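Local coordinates for protein TP_0956 (PDB 3U64) that probably serves as the tetratricopeptide-repeat-like T-component of a TRAP transporter, a lipoprotein thought to act through protein-protein interaction in solute uptake, at residues S235-D247 and A262-P275. Residues are numbered along the deposited sequence; the frame is centred on the assembly and turned at random.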
ATOM      1  N   SER A 235      11.400  28.161  13.526  1.00 47.40           N
ATOM      2  CA  SER A 235      11.848  27.455  14.720  1.00 45.31           C
ATOM      3  C   SER A 235      13.295  26.954  14.629  1.00 43.04           C
ATOM      4  O   SER A 235      13.763  26.513  13.570  1.00 41.51           O
ATOM      5  CB  SER A 235      10.924  26.259  14.979  1.00 47.49           C
ATOM      6  OG  SER A 235      11.322  25.543  16.135  1.00 58.53           O
ATOM      7  N   ALA A 236      13.982  27.005  15.764  1.00 39.91           N
ATOM      8  CA  ALA A 236      15.288  26.385  15.933  1.00 46.01           C
ATOM      9  C   ALA A 236      15.242  24.871  15.676  1.00 53.54           C
ATOM     10  O   ALA A 236      16.272  24.258  15.384  1.00 49.40           O
ATOM     11  CB  ALA A 236      15.815  26.654  17.350  1.00 39.68           C
ATOM     12  N   HIS A 237      14.059  24.272  15.822  1.00 52.61           N
ATOM     13  CA  HIS A 237      13.867  22.835  15.607  1.00 45.80           C
ATOM     14  C   HIS A 237      13.545  22.540  14.149  1.00 47.65           C
ATOM     15  O   HIS A 237      13.264  21.395  13.784  1.00 45.13           O
ATOM     16  CB  HIS A 237      12.719  22.306  16.470  1.00 53.01           C
ATOM     17  CG  HIS A 237      13.034  22.253  17.931  1.00 58.14           C
ATOM     18  ND1 HIS A 237      12.462  23.111  18.848  1.00 65.11           N
ATOM     19  CD2 HIS A 237      13.866  21.447  18.633  1.00 61.08           C
ATOM     20  CE1 HIS A 237      12.923  22.830  20.055  1.00 72.42           C
ATOM     21  NE2 HIS A 237      13.777  21.827  19.952  1.00 75.37           N
ATOM     22  N   ASP A 238      13.553  23.583  13.324  1.00 38.60           N
ATOM     23  CA  ASP A 238      13.216  23.429  11.922  1.00 37.67           C
ATOM     24  C   ASP A 238      14.475  23.295  11.053  1.00 43.25           C
ATOM     25  O   ASP A 238      15.315  24.192  11.038  1.00 48.79           O
ATOM     26  CB  ASP A 238      12.387  24.618  11.442  1.00 36.16           C
ATOM     27  CG  ASP A 238      12.193  24.604   9.934  1.00 52.52           C
ATOM     28  OD1 ASP A 238      12.033  23.491   9.374  1.00 51.00           O
ATOM     29  OD2 ASP A 238      12.220  25.693   9.308  1.00 51.08           O
ATOM     30  N   PRO A 239      14.606  22.173  10.329  1.00 37.56           N
ATOM     31  CA  PRO A 239      15.772  21.955   9.458  1.00 37.32           C
ATOM     32  C   PRO A 239      15.614  22.645   8.114  1.00 36.32           C
ATOM     33  O   PRO A 239      16.602  22.938   7.446  1.00 36.53           O
ATOM     34  CB  PRO A 239      15.790  20.434   9.250  1.00 30.52           C
ATOM     35  CG  PRO A 239      14.714  19.878  10.112  1.00 42.57           C
ATOM     36  CD  PRO A 239      13.758  20.979  10.417  1.00 41.28           C
ATOM     37  N   ASP A 240      14.371  22.917   7.737  1.00 44.21           N
ATOM     38  CA  ASP A 240      14.058  23.416   6.399  1.00 42.33           C
ATOM     39  C   ASP A 240      14.620  24.776   6.093  1.00 43.37           C
ATOM     40  O   ASP A 240      15.041  25.022   4.970  1.00 45.47           O
ATOM     41  CB  ASP A 240      12.549  23.429   6.163  1.00 46.99           C
ATOM     42  CG  ASP A 240      12.019  22.055   5.868  1.00 65.67           C
ATOM     43  OD1 ASP A 240      12.554  21.409   4.938  1.00 73.83           O
ATOM     44  OD2 ASP A 240      11.106  21.604   6.582  1.00 74.03           O
ATOM     45  N   HIS A 241      14.616  25.676   7.066  1.00 36.39           N
ATOM     46  CA  HIS A 241      15.160  26.988   6.776  1.00 41.72           C
ATOM     47  C   HIS A 241      16.667  26.898   6.564  1.00 42.38           C
ATOM     48  O   HIS A 241      17.198  27.605   5.727  1.00 44.42           O
ATOM     49  CB  HIS A 241      14.737  28.057   7.799  1.00 40.75           C
ATOM     50  CG  HIS A 241      15.415  27.953   9.128  1.00 42.76           C
ATOM     51  ND1 HIS A 241      15.057  27.024  10.078  1.00 52.02           N
ATOM     52  CD2 HIS A 241      16.387  28.708   9.691  1.00 50.77           C
ATOM     53  CE1 HIS A 241      15.802  27.189  11.157  1.00 47.78           C
ATOM     54  NE2 HIS A 241      16.619  28.203  10.947  1.00 45.65           N
ATOM     55  N   HIS A 242      17.343  25.988   7.273  1.00 41.65           N
ATOM     56  CA  HIS A 242      18.782  25.758   7.044  1.00 39.03           C
ATOM     57  C   HIS A 242      19.030  25.213   5.635  1.00 36.62           C
ATOM     58  O   HIS A 242      19.930  25.678   4.928  1.00 36.43           O
ATOM     59  CB  HIS A 242      19.405  24.810   8.096  1.00 35.82           C
ATOM     60  CG  HIS A 242      19.297  25.311   9.506  1.00 38.00           C
ATOM     61  ND1 HIS A 242      19.976  26.427   9.957  1.00 40.21           N
ATOM     62  CD2 HIS A 242      18.575  24.860  10.563  1.00 37.21           C
ATOM     63  CE1 HIS A 242      19.679  26.638  11.228  1.00 37.79           C
ATOM     64  NE2 HIS A 242      18.828  25.706  11.619  1.00 36.83           N
ATOM     65  N   ILE A 243      18.225  24.231   5.232  1.00 34.83           N
ATOM     66  CA  ILE A 243      18.345  23.623   3.905  1.00 36.93           C
ATOM     67  C   ILE A 243      18.058  24.641   2.795  1.00 41.43           C
ATOM     68  O   ILE A 243      18.777  24.720   1.800  1.00 35.00           O
ATOM     69  CB  ILE A 243      17.405  22.417   3.763  1.00 43.92           C
ATOM     70  CG1 ILE A 243      17.885  21.301   4.701  1.00 48.50           C
ATOM     71  CG2 ILE A 243      17.323  21.965   2.275  1.00 29.83           C
ATOM     72  CD1 ILE A 243      16.944  20.132   4.812  1.00 50.21           C
ATOM     73  N   THR A 244      17.013  25.439   2.982  1.00 32.76           N
ATOM     74  CA  THR A 244      16.714  26.501   2.033  1.00 31.02           C
ATOM     75  C   THR A 244      17.903  27.460   1.868  1.00 38.14           C
ATOM     76  O   THR A 244      18.280  27.807   0.744  1.00 38.11           O
ATOM     77  CB  THR A 244      15.445  27.253   2.436  1.00 41.55           C
ATOM     78  OG1 THR A 244      14.315  26.369   2.311  1.00 39.58           O
ATOM     79  CG2 THR A 244      15.255  28.506   1.557  1.00 44.57           C
ATOM     80  N   TYR A 245      18.511  27.862   2.982  1.00 34.09           N
ATOM     81  CA  TYR A 245      19.691  28.723   2.922  1.00 40.61           C
ATOM     82  C   TYR A 245      20.801  28.090   2.082  1.00 41.55           C
ATOM     83  O   TYR A 245      21.370  28.732   1.194  1.00 43.20           O
ATOM     84  CB  TYR A 245      20.210  29.030   4.325  1.00 44.77           C
ATOM     85  CG  TYR A 245      21.324  30.048   4.335  1.00 51.33           C
ATOM     86  CD1 TYR A 245      21.060  31.392   4.088  1.00 53.29           C
ATOM     87  CD2 TYR A 245      22.644  29.671   4.582  1.00 57.82           C
ATOM     88  CE1 TYR A 245      22.078  32.338   4.085  1.00 58.65           C
ATOM     89  CE2 TYR A 245      23.674  30.610   4.582  1.00 62.72           C
ATOM     90  CZ  TYR A 245      23.380  31.946   4.333  1.00 68.43           C
ATOM     91  OH  TYR A 245      24.376  32.896   4.328  1.00 76.48           O
ATOM     92  N   ALA A 246      21.080  26.817   2.341  1.00 46.36           N
ATOM     93  CA  ALA A 246      22.158  26.108   1.644  1.00 56.70           C
ATOM     94  C   ALA A 246      21.866  25.920   0.155  1.00 49.40           C
ATOM     95  O   ALA A 246      22.700  26.193  -0.701  1.00 53.50           O
ATOM     96  CB  ALA A 246      22.414  24.748   2.304  1.00 51.79           C
ATOM     97  N   ASP A 247      20.657  25.464  -0.129  1.00 43.03           N
ATOM     98  CA  ASP A 247      20.267  25.013  -1.453  1.00 44.96           C
ATOM     99  C   ASP A 247      19.878  26.152  -2.398  1.00 48.89           C
ATOM    100  O   ASP A 247      20.340  26.215  -3.539  1.00 59.06           O
ATOM    101  CB  ASP A 247      19.103  24.037  -1.297  1.00 48.00           C
ATOM    102  CG  ASP A 247      18.778  23.301  -2.571  1.00 60.80           C
ATOM    103  OD1 ASP A 247      19.683  23.146  -3.412  1.00 71.59           O
ATOM    104  OD2 ASP A 247      17.618  22.859  -2.721  1.00 68.92           O
ATOM    105  N   ALA A 262      25.284  25.394   7.180  1.00 42.50           N
ATOM    106  CA  ALA A 262      23.829  25.408   7.228  1.00 43.34           C
ATOM    107  C   ALA A 262      23.296  23.987   7.356  1.00 47.90           C
ATOM    108  O   ALA A 262      22.409  23.710   8.182  1.00 49.10           O
ATOM    109  CB  ALA A 262      23.254  26.103   6.003  1.00 39.87           C
ATOM    110  N   LEU A 263      23.850  23.083   6.553  1.00 42.09           N
ATOM    111  CA  LEU A 263      23.424  21.680   6.584  1.00 43.36           C
ATOM    112  C   LEU A 263      23.847  20.980   7.872  1.00 42.81           C
ATOM    113  O   LEU A 263      23.160  20.072   8.352  1.00 42.31           O
ATOM    114  CB  LEU A 263      23.952  20.918   5.372  1.00 39.01           C
ATOM    115  CG  LEU A 263      23.475  21.453   4.018  1.00 44.22           C
ATOM    116  CD1 LEU A 263      24.089  20.658   2.859  1.00 45.84           C
ATOM    117  CD2 LEU A 263      21.956  21.437   3.945  1.00 37.61           C
ATOM    118  N   ASP A 264      24.973  21.397   8.434  1.00 39.51           N
ATOM    119  CA  ASP A 264      25.371  20.861   9.734  1.00 49.15           C
ATOM    120  C   ASP A 264      24.356  21.285  10.790  1.00 50.71           C
ATOM    121  O   ASP A 264      24.017  20.518  11.689  1.00 45.80           O
ATOM    122  CB  ASP A 264      26.769  21.328  10.124  1.00 56.73           C
ATOM    123  CG  ASP A 264      27.863  20.525   9.438  1.00 61.77           C
ATOM    124  OD1 ASP A 264      27.561  19.442   8.896  1.00 56.15           O
ATOM    125  OD2 ASP A 264      29.027  20.979   9.449  1.00 69.19           O
ATOM    126  N   ARG A 265      23.865  22.511  10.675  1.00 33.61           N
ATOM    127  CA  ARG A 265      22.801  22.961  11.558  1.00 46.83           C
ATOM    128  C   ARG A 265      21.499  22.170  11.350  1.00 41.22           C
ATOM    129  O   ARG A 265      20.880  21.761  12.322  1.00 37.74           O
ATOM    130  CB  ARG A 265      22.596  24.469  11.437  1.00 42.88           C
ATOM    131  CG  ARG A 265      23.737  25.245  12.074  1.00 54.48           C
ATOM    132  CD  ARG A 265      23.451  26.724  12.158  1.00 64.63           C
ATOM    133  NE  ARG A 265      23.614  27.373  10.864  1.00 81.07           N
ATOM    134  CZ  ARG A 265      24.535  28.294  10.592  1.00 87.87           C
ATOM    135  NH1 ARG A 265      25.385  28.693  11.536  1.00 89.80           N
ATOM    136  NH2 ARG A 265      24.598  28.820   9.373  1.00 84.43           N
ATOM    137  N   ALA A 266      21.112  21.925  10.097  1.00 37.78           N
ATOM    138  CA  ALA A 266      19.933  21.088   9.813  1.00 31.58           C
ATOM    139  C   ALA A 266      20.069  19.712  10.446  1.00 31.13           C
ATOM    140  O   ALA A 266      19.111  19.182  10.988  1.00 39.86           O
ATOM    141  CB  ALA A 266      19.699  20.945   8.304  1.00 30.27           C
ATOM    142  N   LEU A 267      21.266  19.139  10.374  1.00 31.21           N
ATOM    143  CA  LEU A 267      21.512  17.789  10.892  1.00 42.34           C
ATOM    144  C   LEU A 267      21.748  17.709  12.410  1.00 45.63           C
ATOM    145  O   LEU A 267      21.766  16.621  12.973  1.00 47.58           O
ATOM    146  CB  LEU A 267      22.691  17.143  10.147  1.00 37.95           C
ATOM    147  CG  LEU A 267      22.416  16.923   8.650  1.00 36.54           C
ATOM    148  CD1 LEU A 267      23.618  16.343   7.922  1.00 34.93           C
ATOM    149  CD2 LEU A 267      21.202  16.033   8.469  1.00 37.36           C
ATOM    150  N   ALA A 268      21.949  18.848  13.066  1.00 44.79           N
ATOM    151  CA  ALA A 268      22.182  18.833  14.506  1.00 50.13           C
ATOM    152  C   ALA A 268      20.864  18.670  15.269  1.00 45.43           C
ATOM    153  O   ALA A 268      20.848  18.284  16.437  1.00 41.37           O
ATOM    154  CB  ALA A 268      22.930  20.102  14.957  1.00 50.13           C
ATOM    155  N   ILE A 269      19.757  18.955  14.595  1.00 41.70           N
ATOM    156  CA  ILE A 269      18.438  18.825  15.212  1.00 40.55           C
ATOM    157  C   ILE A 269      18.108  17.368  15.559  1.00 45.48           C
ATOM    158  O   ILE A 269      18.287  16.447  14.752  1.00 42.90           O
ATOM    159  CB  ILE A 269      17.343  19.452  14.324  1.00 38.47           C
ATOM    160  CG1 ILE A 269      17.603  20.961  14.148  1.00 39.01           C
ATOM    161  CG2 ILE A 269      15.940  19.179  14.894  1.00 33.76           C
ATOM    162  CD1 ILE A 269      16.970  21.537  12.876  1.00 43.91           C
ATOM    163  N   ASP A 270      17.640  17.163  16.780  1.00 44.61           N
ATOM    164  CA  ASP A 270      17.266  15.827  17.225  1.00 43.38           C
ATOM    165  C   ASP A 270      15.747  15.636  17.078  1.00 43.38           C
ATOM    166  O   ASP A 270      14.956  16.242  17.828  1.00 39.95           O
ATOM    167  CB  ASP A 270      17.734  15.582  18.671  1.00 36.06           C
ATOM    168  CG  ASP A 270      17.318  14.224  19.201  1.00 55.61           C
ATOM    169  OD1 ASP A 270      16.802  13.407  18.403  1.00 56.30           O
ATOM    170  OD2 ASP A 270      17.502  13.969  20.419  1.00 67.92           O
ATOM    171  N   PRO A 271      15.346  14.793  16.100  1.00 40.38           N
ATOM    172  CA  PRO A 271      13.948  14.514  15.766  1.00 35.61           C
ATOM    173  C   PRO A 271      13.162  14.076  16.996  1.00 42.35           C
ATOM    174  O   PRO A 271      11.994  14.405  17.103  1.00 44.34           O
ATOM    175  CB  PRO A 271      14.045  13.365  14.751  1.00 41.86           C
ATOM    176  CG  PRO A 271      15.413  13.528  14.141  1.00 50.05           C
ATOM    177  CD  PRO A 271      16.286  14.022  15.253  1.00 44.42           C
ATOM    178  N   GLU A 272      13.800  13.367  17.920  1.00 45.67           N
ATOM    179  CA  GLU A 272      13.127  12.946  19.141  1.00 46.96           C
ATOM    180  C   GLU A 272      12.764  14.122  20.062  1.00 49.94           C
ATOM    181  O   GLU A 272      11.928  13.973  20.951  1.00 50.77           O
ATOM    182  CB  GLU A 272      13.980  11.913  19.896  1.00 54.19           C
ATOM    183  CG  GLU A 272      14.236  10.634  19.112  1.00 63.38           C
ATOM    184  CD  GLU A 272      12.959  10.047  18.523  1.00 80.50           C
ATOM    185  OE1 GLU A 272      11.887  10.202  19.149  1.00 84.57           O
ATOM    186  OE2 GLU A 272      13.020   9.442  17.428  1.00 87.95           O
ATOM    187  N   SER A 273      13.389  15.279  19.845  1.00 45.43           N
ATOM    188  CA  SER A 273      13.207  16.452  20.713  1.00 48.32           C
ATOM    189  C   SER A 273      12.199  17.463  20.175  1.00 46.34           C
ATOM    190  O   SER A 273      11.774  18.360  20.896  1.00 50.57           O
ATOM    191  CB  SER A 273      14.538  17.173  20.924  1.00 47.37           C
ATOM    192  OG  SER A 273      15.394  16.435  21.775  1.00 64.87           O
ATOM    193  N   VAL A 274      11.836  17.337  18.904  1.00 36.38           N
ATOM    194  CA  VAL A 274      10.950  18.316  18.291  1.00 40.20           C
ATOM    195  C   VAL A 274       9.533  18.226  18.849  1.00 42.47           C
ATOM    196  O   VAL A 274       9.024  17.137  19.126  1.00 49.14           O
ATOM    197  CB  VAL A 274      10.923  18.191  16.760  1.00 45.11           C
ATOM    198  CG1 VAL A 274      12.318  18.326  16.194  1.00 41.33           C
ATOM    199  CG2 VAL A 274      10.289  16.866  16.343  1.00 46.24           C
ATOM    200  N   PRO A 275       8.887  19.380  19.012  1.00 48.89           N
ATOM    201  CA  PRO A 275       7.539  19.435  19.593  1.00 51.27           C
ATOM    202  C   PRO A 275       6.495  18.792  18.682  1.00 49.16           C
ATOM    203  O   PRO A 275       5.482  18.295  19.151  1.00 54.07           O
ATOM    204  CB  PRO A 275       7.265  20.936  19.723  1.00 50.63           C
ATOM    205  CG  PRO A 275       8.568  21.630  19.418  1.00 53.17           C
ATOM    206  CD  PRO A 275       9.380  20.704  18.598  1.00 47.50           C
TER
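With CG of both His242 and Arg265 set anti to the carbonyl carbon, beside the backbone N, the imidazole reaches helix 256-268 and the Arg265 side chain crosses it at about a right angle, its first methylene coming down over the ring. Arg265 CB sits above one face of the His242 ring, 3.7 Å from its centroid, a CH-pi contact, while the opposite face is met by His241 NE2; the imidazole is thus sandwiched. The bend of the arginine chain at chi3 then turns its guanidinium edge toward His242 ND1, the two planes 34° apart. Along the helix pair, alanines let the backbones come close: Ala246 CB meets Ala262 CB at 4.0 Å, and Ala266 CB fits among Pro239, His242 and Ile243. Helices 240-250 and 256-268 follow one another as an antiparallel pair, the axes of their segments 8.1 Å apart and inclined at 161°, an arrangement consistent with the tetratricopeptide-like fold suggested by the family, and helix 278-293 packs against it through Leu263. Beyond the helix ends the contact continues between loops. Ile269 pushes CD1 against the Asp238-Pro239 peptide, 3.5 Å from Pro239 N, and the Asp238 carboxylate caps the following helix, its OD2 accepting from both N and ND1 of His241 on one face of the carboxylate plane. Farther out, Pro275 CD lies over the His237 ring, 4.2 Å from its centroid, as Val274 CG1 touches His237 CB.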